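Local coordinates for inositol-1-monophosphatase (Nostoc sp., PDB 5ZHH), which probably hydrolyses inositol monophosphates to inositol and phosphate in a metal-dependent reaction, at residues L193-V198 with I245-G250; L155-F160 with G201-Y206; V113-V118 with G219-E224; R141-S146 with H197-R202; S149-S154 with D254-A259. All blocks are in the same frame, centred on the assembly; numbering follows the deposited sequence.

Contact 1. Residues L193-V198 with I245-G250; sequences LDLAHV and ILATNG
Leu195 and Val198 of helix 191-199 pack onto Ile245, Ala247 and the backbone at Thr248, along strand 245-248. Helix and strand run within 31° of each other, with their axes 8.7 Å apart.

The apolar contacts come first. One methyl of Leu195, CD2, does most of the touching at its end: it sits 3.6 Å from Ala247 CB and meets Ile245 CD1 tip to tip at 4.1 Å. Ile245 gets there because its CG1 stands anti to the backbone N (chi1 -180°) and the chain stays extended, which carries CD1 toward the helix. Ala247 points its methyl the same way, whereas Leu246 between them turns to the other face, toward helix 253-261.

Side chain against backbone is the second kind. Val198 CG1 lies over the peptide after Thr248, 3.7 Å from Thr248 C, while its CG2 comes to 4.0 Å from Ala247 O.

Polar groups work around this patch and not across it. Thr248 OG1 accepts from Gly250 N at 3.0 Å, an ST turn that ends the strand, and also bonds His253. The amide of Asn249 is held by Ser146, Thr148 and Ile252.

Tyr206 and Leu223 close in on Val198 from neighbouring elements. With no hydrogen bond between them, the two segments meet here by van der Waals packing of aliphatic groups on each other and on the strand backbone.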
# COMPACT_ATOMS: atom_id res chain seq x y z
N LEU A 193 -10.87 17.39 0.97
CA LEU A 193 -9.46 17.09 0.76
C LEU A 193 -8.63 18.35 0.61
O LEU A 193 -7.46 18.37 1.01
CB LEU A 193 -9.28 16.17 -0.45
CG LEU A 193 -9.66 14.71 -0.17
CD1 LEU A 193 -9.52 13.85 -1.43
CD2 LEU A 193 -8.81 14.14 0.97
N ASP A 194 -9.20 19.40 0.02
CA ASP A 194 -8.46 20.66 -0.06
C ASP A 194 -8.12 21.17 1.33
O ASP A 194 -6.98 21.57 1.59
CB ASP A 194 -9.25 21.70 -0.86
CG ASP A 194 -9.36 21.34 -2.33
OD1 ASP A 194 -8.53 20.53 -2.82
OD2 ASP A 194 -10.24 21.90 -3.02
N LEU A 195 -9.08 21.13 2.26
CA LEU A 195 -8.81 21.53 3.63
C LEU A 195 -7.76 20.64 4.28
O LEU A 195 -6.85 21.13 4.97
CB LEU A 195 -10.11 21.49 4.44
CG LEU A 195 -11.04 22.67 4.10
CD1 LEU A 195 -12.48 22.35 4.47
CD2 LEU A 195 -10.56 23.90 4.85
N ALA A 196 -7.86 19.32 4.05
CA ALA A 196 -6.85 18.40 4.56
C ALA A 196 -5.47 18.69 3.99
O ALA A 196 -4.46 18.50 4.68
CB ALA A 196 -7.27 16.96 4.25
N HIS A 197 -5.41 19.14 2.73
CA HIS A 197 -4.11 19.48 2.14
C HIS A 197 -3.53 20.76 2.73
O HIS A 197 -2.31 20.89 2.82
CB HIS A 197 -4.24 19.61 0.63
CG HIS A 197 -4.47 18.32 -0.08
ND1 HIS A 197 -4.59 17.11 0.59
CD2 HIS A 197 -4.62 18.03 -1.39
CE1 HIS A 197 -4.79 16.15 -0.29
NE2 HIS A 197 -4.81 16.68 -1.50
N VAL A 198 -4.36 21.73 3.10
CA VAL A 198 -3.83 22.86 3.87
C VAL A 198 -3.34 22.37 5.23
O VAL A 198 -2.28 22.79 5.71
CB VAL A 198 -4.88 23.98 4.03
CG1 VAL A 198 -4.24 25.22 4.66
CG2 VAL A 198 -5.50 24.35 2.69
N ILE A 245 -15.53 30.42 2.41
CA ILE A 245 -14.51 30.00 3.36
C ILE A 245 -13.14 30.45 2.85
O ILE A 245 -12.86 30.39 1.65
CB ILE A 245 -14.56 28.47 3.59
CG1 ILE A 245 -13.48 28.06 4.60
CG2 ILE A 245 -14.40 27.73 2.26
CD1 ILE A 245 -13.64 26.64 5.15
N LEU A 246 -12.31 30.93 3.77
CA LEU A 246 -10.91 31.23 3.51
C LEU A 246 -10.09 30.47 4.55
O LEU A 246 -10.25 30.70 5.75
CB LEU A 246 -10.62 32.73 3.61
CG LEU A 246 -9.15 33.14 3.63
CD1 LEU A 246 -8.48 32.72 2.32
CD2 LEU A 246 -9.02 34.65 3.83
N ALA A 247 -9.23 29.56 4.09
CA ALA A 247 -8.55 28.61 4.98
C ALA A 247 -7.09 28.51 4.59
O ALA A 247 -6.77 28.09 3.47
CB ALA A 247 -9.23 27.24 4.91
N THR A 248 -6.19 28.89 5.51
CA THR A 248 -4.77 29.00 5.17
C THR A 248 -3.91 28.47 6.30
O THR A 248 -4.40 28.11 7.38
CB THR A 248 -4.36 30.45 4.88
OG1 THR A 248 -4.30 31.17 6.11
CG2 THR A 248 -5.34 31.13 3.91
N ASN A 249 -2.60 28.47 6.05
CA ASN A 249 -1.61 28.14 7.07
C ASN A 249 -1.49 29.21 8.15
O ASN A 249 -0.74 29.00 9.11
CB ASN A 249 -0.22 27.92 6.44
CG ASN A 249 0.35 29.17 5.76
OD1 ASN A 249 -0.20 30.27 5.86
ND2 ASN A 249 1.47 28.99 5.06
N GLY A 250 -2.20 30.33 8.03
CA GLY A 250 -2.11 31.35 9.06
C GLY A 250 -1.10 32.44 8.74
O GLY A 250 -1.30 33.60 9.12

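Contact 2. Residues L155-F160 with G201-Y206; sequences LLVTGF and GRVDGY
Leu155 to Val157 run parallel to Val203 to Tyr206 where strands 156-158 and 205-208 lie side by side in the smaller sheet of the layered alpha-beta inositol monophosphatase fold.

The tight part is the start of the pairing. Asp204 clasps Leu155 at both polar backbone atoms: Asp204 N gives a nearly straight bond to Leu155 O (2.8 Å), and Asp204 OD2 accepts from Leu155 N (2.8 Å) on the anti side of the carboxylate, 20° out of its plane. Turning CG to the side of its own backbone N (chi1 -54°) lets Asp204 fold back this way. Its other oxygen, OD1, is taken by the hydroxyls of Ser146 and Thr148, so an alanine here would probably leave Leu155 N without its acceptor and cost both hydroxyls a shared partner, Ser146 keeping Asn249. Leu155 CD2 lies across Val203 CG1 at 4.1 Å, and His97 and Tyr99 of the second subunit pack over Leu155, Val203 and Asp204.

One residue on, the hydrogen bonding slackens. Gly205 N stays 3.8 Å from Leu155 O and, although buried, has no partner in the model. Val157 N bonds Gly205 O at 3.1 Å, in the carbonyl plane but bent to 139° at the hydrogen. Past Val157 the segments part, and Thr158 directs its hydroxyl to Trp207 and Asn171. At this margin Val157 O lies at the edge of the Tyr206 ring, 3.4 Å from Tyr206 CD1.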
# COMPACT_ATOMS: atom_id res chain seq x y z
N LEU A 155 1.36 28.04 -2.87
CA LEU A 155 0.56 27.18 -3.72
C LEU A 155 -0.83 27.13 -3.10
O LEU A 155 -0.96 26.82 -1.92
CB LEU A 155 1.15 25.77 -3.82
CG LEU A 155 0.44 24.79 -4.76
CD1 LEU A 155 0.52 25.25 -6.21
CD2 LEU A 155 0.99 23.37 -4.61
N LEU A 156 -1.84 27.46 -3.89
CA LEU A 156 -3.20 27.55 -3.40
C LEU A 156 -4.09 26.53 -4.11
O LEU A 156 -3.67 25.85 -5.05
CB LEU A 156 -3.76 28.96 -3.58
CG LEU A 156 -2.92 30.12 -3.04
CD1 LEU A 156 -3.64 31.44 -3.32
CD2 LEU A 156 -2.62 29.96 -1.56
N VAL A 157 -5.34 26.44 -3.65
CA VAL A 157 -6.34 25.59 -4.29
C VAL A 157 -7.69 26.25 -4.11
O VAL A 157 -7.93 26.96 -3.12
CB VAL A 157 -6.29 24.15 -3.71
CG1 VAL A 157 -6.53 24.16 -2.20
CG2 VAL A 157 -7.29 23.22 -4.42
N THR A 158 -8.59 26.04 -5.07
CA THR A 158 -9.93 26.60 -5.00
C THR A 158 -10.87 25.68 -5.76
O THR A 158 -10.47 24.64 -6.29
CB THR A 158 -9.98 28.05 -5.53
OG1 THR A 158 -11.23 28.64 -5.17
CG2 THR A 158 -9.84 28.09 -7.05
N GLY A 159 -12.15 26.05 -5.77
CA GLY A 159 -13.17 25.30 -6.47
C GLY A 159 -14.21 26.23 -7.06
O GLY A 159 -14.17 27.44 -6.85
N PHE A 160 -15.16 25.63 -7.78
CA PHE A 160 -16.17 26.39 -8.51
C PHE A 160 -17.51 25.70 -8.31
O PHE A 160 -17.60 24.48 -8.39
CB PHE A 160 -15.78 26.50 -9.99
CG PHE A 160 -14.41 27.11 -10.18
CD1 PHE A 160 -14.25 28.49 -10.22
CD2 PHE A 160 -13.29 26.30 -10.25
CE1 PHE A 160 -12.99 29.04 -10.36
CE2 PHE A 160 -12.02 26.85 -10.39
CZ PHE A 160 -11.88 28.23 -10.45
N GLY A 201 0.09 20.85 4.97
CA GLY A 201 1.10 21.68 4.35
C GLY A 201 1.34 21.45 2.87
O GLY A 201 2.26 22.06 2.31
N ARG A 202 0.51 20.63 2.21
CA ARG A 202 0.69 20.39 0.78
C ARG A 202 0.30 21.60 -0.06
O ARG A 202 0.78 21.75 -1.18
CB ARG A 202 -0.13 19.18 0.36
CG ARG A 202 0.45 17.85 0.87
CD ARG A 202 -0.57 16.74 0.74
NE ARG A 202 -0.07 15.47 1.27
CZ ARG A 202 -0.74 14.33 1.22
NH1 ARG A 202 -0.21 13.22 1.73
NH2 ARG A 202 -1.94 14.28 0.66
N VAL A 203 -0.60 22.44 0.46
CA VAL A 203 -0.87 23.76 -0.09
C VAL A 203 -0.83 24.74 1.07
O VAL A 203 -0.89 24.35 2.24
CB VAL A 203 -2.22 23.84 -0.84
CG1 VAL A 203 -2.20 22.97 -2.07
CG2 VAL A 203 -3.35 23.42 0.07
N ASP A 204 -0.74 26.02 0.74
CA ASP A 204 -0.64 27.05 1.75
C ASP A 204 -1.97 27.70 2.07
O ASP A 204 -2.09 28.36 3.10
CB ASP A 204 0.37 28.11 1.31
CG ASP A 204 1.71 27.50 0.96
OD1 ASP A 204 2.30 26.81 1.83
OD2 ASP A 204 2.16 27.69 -0.18
N GLY A 205 -2.98 27.52 1.22
CA GLY A 205 -4.24 28.20 1.43
C GLY A 205 -5.28 27.72 0.44
O GLY A 205 -4.97 27.19 -0.63
N TYR A 206 -6.54 27.94 0.82
CA TYR A 206 -7.69 27.45 0.09
C TYR A 206 -8.82 28.46 0.30
O TYR A 206 -8.97 29.00 1.40
CB TYR A 206 -8.08 26.04 0.59
CG TYR A 206 -9.53 25.65 0.36
CD1 TYR A 206 -10.02 25.42 -0.92
CD2 TYR A 206 -10.41 25.50 1.44
CE1 TYR A 206 -11.35 25.05 -1.12
CE2 TYR A 206 -11.73 25.14 1.24
CZ TYR A 206 -12.19 24.92 -0.03
OH TYR A 206 -13.51 24.57 -0.22

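Contact 3. Residues V113-V118 with G219-E224; sequences VPQVGV and GVILLE
The classic beta bulge in strand 113-121, where Gln115 and Val116 both face Leu108, receives Ile221 from helix 213-225, which crosses the strand almost at a right angle (98°).

Ile221 carries the contact with its whole side chain. Its CG1 lies 3.6 Å from Gln115 O; its CG2 branch reaches past this to the next peptide, 3.5 Å from Gly117 N. With CG1 anti to the backbone N (chi1 -178°), CG2 falls between N and the carbonyl carbon and points at the strand. Gly117 makes the room: a CB there would fall only 2.9 Å from Ile221 CG2, a clash, so the missing side chain is what admits the helix to an axis distance of 6.6 Å. At the start of the strand the Pro114 ring leans across Val220, CG to CG1 at 4.0 Å.

The polar part gathers at Pro114 O. Gln115 folds its amide back so that NE2 donates to Pro114 O at 2.9 Å from above the carbonyl plane. A water donates both to the same oxygen, Pro114 O, and to Glu224 OE2, the latter at 2.6 Å, tying strand to helix without a direct bond.

Val118 turns to the opposite face, against helix 3-25. The large sheet, with that helix on one face and the central helices 191-199 and 213-225 on the other, follows the alternating alpha-beta layers of the inositol monophosphatase fold.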
# COMPACT_ATOMS: atom_id res chain seq x y z
N VAL A 113 -20.05 24.89 16.51
CA VAL A 113 -18.63 25.13 16.30
C VAL A 113 -17.97 23.82 15.94
O VAL A 113 -18.16 22.82 16.63
CB VAL A 113 -17.96 25.74 17.55
CG1 VAL A 113 -16.48 26.01 17.27
CG2 VAL A 113 -18.68 27.02 17.96
N PRO A 114 -17.18 23.76 14.86
CA PRO A 114 -16.47 22.52 14.51
C PRO A 114 -15.48 22.12 15.59
O PRO A 114 -14.60 22.90 15.98
CB PRO A 114 -15.76 22.87 13.20
CG PRO A 114 -16.53 24.04 12.64
CD PRO A 114 -16.99 24.82 13.84
N GLN A 115 -15.61 20.89 16.09
CA GLN A 115 -14.76 20.41 17.18
C GLN A 115 -14.15 19.04 16.94
O GLN A 115 -13.15 18.71 17.61
CB GLN A 115 -15.54 20.38 18.50
CG GLN A 115 -15.90 21.75 19.04
CD GLN A 115 -14.71 22.48 19.64
OE1 GLN A 115 -14.40 22.32 20.83
NE2 GLN A 115 -14.04 23.29 18.83
N VAL A 116 -14.72 18.21 16.08
CA VAL A 116 -14.16 16.90 15.74
C VAL A 116 -14.24 16.72 14.24
O VAL A 116 -15.28 17.01 13.63
CB VAL A 116 -14.91 15.74 16.45
CG1 VAL A 116 -14.29 14.41 16.06
CG2 VAL A 116 -14.89 15.93 17.96
N GLY A 117 -13.16 16.22 13.64
CA GLY A 117 -13.16 16.03 12.21
C GLY A 117 -12.38 14.82 11.75
O GLY A 117 -11.25 14.59 12.20
N VAL A 118 -12.97 14.03 10.87
CA VAL A 118 -12.29 12.93 10.21
C VAL A 118 -12.55 13.02 8.72
O VAL A 118 -13.70 13.16 8.29
CB VAL A 118 -12.72 11.55 10.74
CG1 VAL A 118 -11.99 10.46 9.99
CG2 VAL A 118 -12.43 11.43 12.24
N GLY A 219 -12.90 19.48 8.03
CA GLY A 219 -11.64 20.08 7.63
C GLY A 219 -11.29 21.33 8.41
O GLY A 219 -10.11 21.62 8.61
N VAL A 220 -12.30 22.07 8.87
CA VAL A 220 -12.03 23.31 9.60
C VAL A 220 -11.30 23.02 10.91
O VAL A 220 -10.28 23.64 11.21
CB VAL A 220 -13.33 24.09 9.83
CG1 VAL A 220 -13.14 25.15 10.91
CG2 VAL A 220 -13.78 24.76 8.52
N ILE A 221 -11.80 22.06 11.69
CA ILE A 221 -11.15 21.77 12.97
C ILE A 221 -9.81 21.09 12.74
O ILE A 221 -8.83 21.35 13.46
CB ILE A 221 -12.07 20.96 13.90
CG1 ILE A 221 -11.39 20.71 15.25
CG2 ILE A 221 -12.48 19.63 13.28
CD1 ILE A 221 -11.03 21.98 16.01
N LEU A 222 -9.73 20.21 11.73
CA LEU A 222 -8.45 19.61 11.36
C LEU A 222 -7.41 20.67 11.08
O LEU A 222 -6.28 20.62 11.59
CB LEU A 222 -8.64 18.73 10.12
CG LEU A 222 -7.38 18.00 9.64
CD1 LEU A 222 -7.08 16.82 10.57
CD2 LEU A 222 -7.53 17.53 8.20
N LEU A 223 -7.77 21.67 10.26
CA LEU A 223 -6.81 22.70 9.89
C LEU A 223 -6.44 23.55 11.09
O LEU A 223 -5.26 23.86 11.30
CB LEU A 223 -7.40 23.57 8.77
CG LEU A 223 -6.59 24.80 8.37
CD1 LEU A 223 -5.19 24.37 7.97
CD2 LEU A 223 -7.26 25.52 7.21
N GLU A 224 -7.42 23.91 11.92
CA GLU A 224 -7.12 24.70 13.11
C GLU A 224 -6.20 23.96 14.07
O GLU A 224 -5.25 24.54 14.60
CB GLU A 224 -8.41 25.12 13.80
CG GLU A 224 -9.23 26.13 12.98
CD GLU A 224 -10.53 26.50 13.65
OE1 GLU A 224 -11.00 27.64 13.46
OE2 GLU A 224 -11.10 25.66 14.38
O HOH W 1 -13.58 25.57 15.06

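Contact 4. Residues R141-S146 with H197-R202; sequences RPIKVS and HVACGR
Ile143 and Val145 rest on the C-terminal end of helix 191-199, where Cys200 leaves the helix and Gly201 adopts the left-handed conformation (phi 86°). Gly201 N bonds Val198 O and Arg202 N bonds His197 O weakly, a pattern consistent with a Schellman motif.

Apolar packing centres on Ile143. Its CG1 stands between the backbone N and the carbonyl carbon (chi1 56°), setting both branches against the helix end: CG2 meets Cys200 CB at 3.8 Å and CD1 approaches Ala199 CB at 4.1 Å. An alanine here would probably open a gap between the loop and the helix end at Ala199 and Cys200, beside Phe128. Val145 leans on Leu223 of helix 213-225.

No hydrogen bond passes directly between the segments; two waters make the polar links. One accepts from Lys144 N and donates to Cys200 O, at 2.9 Å from the latter. The other accepts from Ser146 N and donates to Val198 O (2.8 Å), giving that carbonyl a second donor besides Gly201 N. The Ser146 hydroxyl bonds Asp204 and Asn249, in the loops that flank two strands of the smaller sheet.

Contacts with the backbone complete the fit. The CG1 methyl of Val145 rests against Val198 O at 3.6 Å. Gly201 packs so closely under the loop that a CB on it would lie 3.2 Å from Lys144 O; as a glycine it brings its CA to 3.8 Å from Ser146 N.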
# COMPACT_ATOMS: atom_id res chain seq x y z
N ARG A 141 -0.14 10.00 12.39
CA ARG A 141 1.09 10.70 12.69
C ARG A 141 0.85 12.20 12.56
O ARG A 141 0.07 12.62 11.70
CB ARG A 141 2.23 10.26 11.75
CG ARG A 141 2.49 8.75 11.80
CD ARG A 141 3.71 8.33 11.02
NE ARG A 141 3.51 8.56 9.59
CZ ARG A 141 2.85 7.74 8.78
NH1 ARG A 141 2.34 6.58 9.23
NH2 ARG A 141 2.71 8.06 7.49
N PRO A 142 1.49 13.02 13.38
CA PRO A 142 1.17 14.45 13.41
C PRO A 142 1.43 15.13 12.08
O PRO A 142 2.38 14.80 11.37
CB PRO A 142 2.09 15.01 14.51
CG PRO A 142 2.50 13.81 15.33
CD PRO A 142 2.46 12.63 14.43
N ILE A 143 0.57 16.09 11.75
CA ILE A 143 0.73 16.94 10.58
C ILE A 143 0.66 18.39 11.04
O ILE A 143 0.14 18.71 12.11
CB ILE A 143 -0.34 16.68 9.50
CG1 ILE A 143 -1.75 16.84 10.11
CG2 ILE A 143 -0.13 15.32 8.82
CD1 ILE A 143 -2.88 16.74 9.09
N LYS A 144 1.20 19.28 10.21
CA LYS A 144 1.20 20.69 10.55
C LYS A 144 1.17 21.52 9.27
O LYS A 144 1.61 21.07 8.21
CB LYS A 144 2.40 21.05 11.43
CG LYS A 144 3.74 20.86 10.76
CD LYS A 144 4.87 21.18 11.73
CE LYS A 144 6.23 21.03 11.06
NZ LYS A 144 7.32 21.47 11.98
N VAL A 145 0.61 22.73 9.38
CA VAL A 145 0.56 23.65 8.24
C VAL A 145 1.98 24.05 7.82
O VAL A 145 2.95 23.89 8.56
CB VAL A 145 -0.29 24.89 8.55
CG1 VAL A 145 -1.74 24.51 8.85
CG2 VAL A 145 0.32 25.69 9.69
N SER A 146 2.07 24.60 6.61
CA SER A 146 3.33 25.06 6.05
C SER A 146 3.78 26.37 6.71
O SER A 146 3.02 27.04 7.42
CB SER A 146 3.20 25.26 4.55
OG SER A 146 2.34 26.36 4.28
N HIS A 197 -5.41 19.14 2.73
CA HIS A 197 -4.11 19.48 2.14
C HIS A 197 -3.53 20.76 2.73
O HIS A 197 -2.31 20.89 2.82
CB HIS A 197 -4.24 19.61 0.63
CG HIS A 197 -4.47 18.32 -0.08
ND1 HIS A 197 -4.59 17.11 0.59
CD2 HIS A 197 -4.62 18.03 -1.39
CE1 HIS A 197 -4.79 16.15 -0.29
NE2 HIS A 197 -4.81 16.68 -1.50
N VAL A 198 -4.36 21.73 3.10
CA VAL A 198 -3.83 22.86 3.87
C VAL A 198 -3.34 22.37 5.23
O VAL A 198 -2.28 22.79 5.71
CB VAL A 198 -4.88 23.98 4.03
CG1 VAL A 198 -4.24 25.22 4.66
CG2 VAL A 198 -5.50 24.35 2.69
N ALA A 199 -4.09 21.46 5.85
CA ALA A 199 -3.75 21.02 7.20
C ALA A 199 -2.38 20.35 7.27
O ALA A 199 -1.66 20.51 8.26
CB ALA A 199 -4.83 20.07 7.72
N CYS A 200 -2.00 19.60 6.24
CA CYS A 200 -0.71 18.92 6.27
C CYS A 200 0.37 19.64 5.46
O CYS A 200 1.46 19.10 5.30
CB CYS A 200 -0.85 17.47 5.80
SG CYS A 200 -1.41 17.25 4.11
N GLY A 201 0.09 20.85 4.97
CA GLY A 201 1.10 21.68 4.35
C GLY A 201 1.34 21.45 2.87
O GLY A 201 2.26 22.06 2.31
N ARG A 202 0.51 20.63 2.21
CA ARG A 202 0.69 20.39 0.78
C ARG A 202 0.30 21.60 -0.06
O ARG A 202 0.78 21.75 -1.18
CB ARG A 202 -0.13 19.18 0.36
CG ARG A 202 0.45 17.85 0.87
CD ARG A 202 -0.57 16.74 0.74
NE ARG A 202 -0.07 15.47 1.27
CZ ARG A 202 -0.74 14.33 1.22
NH1 ARG A 202 -0.21 13.22 1.73
NH2 ARG A 202 -1.94 14.28 0.66
O HOH W 2 2.32 17.89 7.83
O HOH W 3 -0.40 24.70 5.06

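Contact 5. Residues S149-S154 with D254-A259; sequences SELSKS and DNLSRA
With chi1 at -153° and chi2 at 48°, Leu151 swings CG to the far side of its backbone N and sends both methyls onto helix 253-261. CD2 settles over the first turn, 3.8 Å from Asn255 O, and reaches the next turn at Ala259 CB (4.1 Å). CD1 takes the flank, 4.3 Å from Leu256 CB. One leucine thus spans a full helical turn, touching residues four apart in the helix.

The backbone that carries it is set by the short 3-10 turn at 151-152. Glu150 O is gripped from opposite faces of its carbonyl plane by Lys153 N at 3.1 Å and by Ser154 OG at 2.8 Å, the hydroxyl standing well above that plane. Ser154 N then closes back on Leu151 O.

Toward the surface Ser149 lies beside the Asn255 side chain. On the inner side, Leu178 of helix 172-181 packs against Leu256 and Ala259, while Leu256 also touches Leu246 and Thr248 of the sheet beneath. The contact therefore belongs to the outer helical layer of the inositol monophosphatase fold, where a connecting loop with a 3-10 turn inserts one leucine beside a helix backing the smaller sheet.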
# COMPACT_ATOMS: atom_id res chain seq x y z
N SER A 149 5.15 32.23 3.93
CA SER A 149 4.73 33.55 4.37
C SER A 149 4.50 34.54 3.25
O SER A 149 3.86 35.58 3.49
CB SER A 149 5.76 34.13 5.36
OG SER A 149 7.06 34.19 4.80
N GLU A 150 5.01 34.29 2.04
CA GLU A 150 4.85 35.19 0.91
C GLU A 150 3.85 34.60 -0.08
O GLU A 150 3.95 33.42 -0.44
CB GLU A 150 6.18 35.43 0.20
CG GLU A 150 7.24 36.04 1.09
CD GLU A 150 8.59 36.11 0.40
OE1 GLU A 150 8.63 36.56 -0.77
OE2 GLU A 150 9.59 35.69 1.00
N LEU A 151 2.91 35.43 -0.53
CA LEU A 151 1.92 34.97 -1.50
C LEU A 151 2.59 34.52 -2.80
O LEU A 151 2.20 33.51 -3.39
CB LEU A 151 0.90 36.07 -1.76
CG LEU A 151 -0.51 35.70 -2.21
CD1 LEU A 151 -1.10 34.59 -1.36
CD2 LEU A 151 -1.40 36.94 -2.16
N SER A 152 3.62 35.25 -3.24
CA SER A 152 4.34 34.88 -4.47
C SER A 152 5.01 33.51 -4.38
O SER A 152 5.35 32.93 -5.42
CB SER A 152 5.39 35.94 -4.81
OG SER A 152 6.44 35.94 -3.85
N LYS A 153 5.22 32.98 -3.18
CA LYS A 153 5.84 31.67 -3.02
C LYS A 153 4.84 30.60 -2.63
O LYS A 153 5.24 29.49 -2.26
CB LYS A 153 6.98 31.74 -2.00
CG LYS A 153 8.10 32.69 -2.42
CD LYS A 153 9.08 32.93 -1.28
CE LYS A 153 10.17 33.90 -1.70
NZ LYS A 153 10.84 33.44 -2.95
N SER A 154 3.55 30.91 -2.69
CA SER A 154 2.51 30.03 -2.18
C SER A 154 1.92 29.17 -3.29
O SER A 154 1.98 29.51 -4.47
CB SER A 154 1.40 30.85 -1.52
OG SER A 154 1.87 31.55 -0.38
N ASP A 254 -3.49 36.97 5.98
CA ASP A 254 -3.77 38.38 5.73
C ASP A 254 -3.48 38.76 4.28
O ASP A 254 -4.18 39.59 3.70
CB ASP A 254 -2.98 39.27 6.69
CG ASP A 254 -1.47 39.04 6.59
OD1 ASP A 254 -1.06 37.94 6.16
OD2 ASP A 254 -0.71 39.97 6.95
N ASN A 255 -2.43 38.17 3.70
CA ASN A 255 -2.08 38.49 2.32
C ASN A 255 -3.13 37.95 1.35
O ASN A 255 -3.53 38.65 0.42
CB ASN A 255 -0.71 37.90 1.98
CG ASN A 255 0.40 38.41 2.89
OD1 ASN A 255 1.18 37.62 3.41
ND2 ASN A 255 0.48 39.72 3.07
N LEU A 256 -3.58 36.72 1.57
CA LEU A 256 -4.61 36.16 0.70
C LEU A 256 -5.93 36.88 0.88
O LEU A 256 -6.65 37.13 -0.10
CB LEU A 256 -4.75 34.66 0.98
CG LEU A 256 -5.72 33.85 0.11
CD1 LEU A 256 -5.55 34.18 -1.36
CD2 LEU A 256 -5.49 32.36 0.35
N SER A 257 -6.27 37.25 2.12
CA SER A 257 -7.50 38.00 2.34
C SER A 257 -7.47 39.33 1.59
O SER A 257 -8.45 39.71 0.94
CB SER A 257 -7.71 38.22 3.84
OG SER A 257 -8.86 39.01 4.09
N ARG A 258 -6.34 40.04 1.64
CA ARG A 258 -6.20 41.29 0.91
C ARG A 258 -6.41 41.08 -0.59
O ARG A 258 -7.13 41.85 -1.24
CB ARG A 258 -4.83 41.93 1.17
CG ARG A 258 -4.59 43.16 0.28
CD ARG A 258 -3.25 43.84 0.53
NE ARG A 258 -2.11 43.16 -0.07
CZ ARG A 258 -1.67 43.38 -1.31
NH1 ARG A 258 -2.30 44.24 -2.10
NH2 ARG A 258 -0.62 42.70 -1.77
N ALA A 259 -5.78 40.05 -1.15
CA ALA A 259 -5.96 39.76 -2.57
C ALA A 259 -7.43 39.51 -2.90
O ALA A 259 -7.93 39.98 -3.93
CB ALA A 259 -5.10 38.58 -2.99

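Contact 1 is the hub: contacts 2, 3 and 4 lie with centres about 6, 11 and 9 Å from it. Strands 245-248 and 205-208 are neighbours in one sheet, where Ala247 O probably bonds Tyr206 N at 2.7 Å. Just beyond, Asn249 N of contact 1 probably bonds Asp204 O of contact 2 at 3.0 Å. Leu223, on the helix of contact 3, links three contacts by touching Val198 and Val145. Contact 5 backs the smaller sheet from outside, its centre about 13 Å from that of contact 1 and about 23 Å from that of contact 3. No bound metal or substrate enters any of the five; together they join the sheets and helical layers of the catalytic fold.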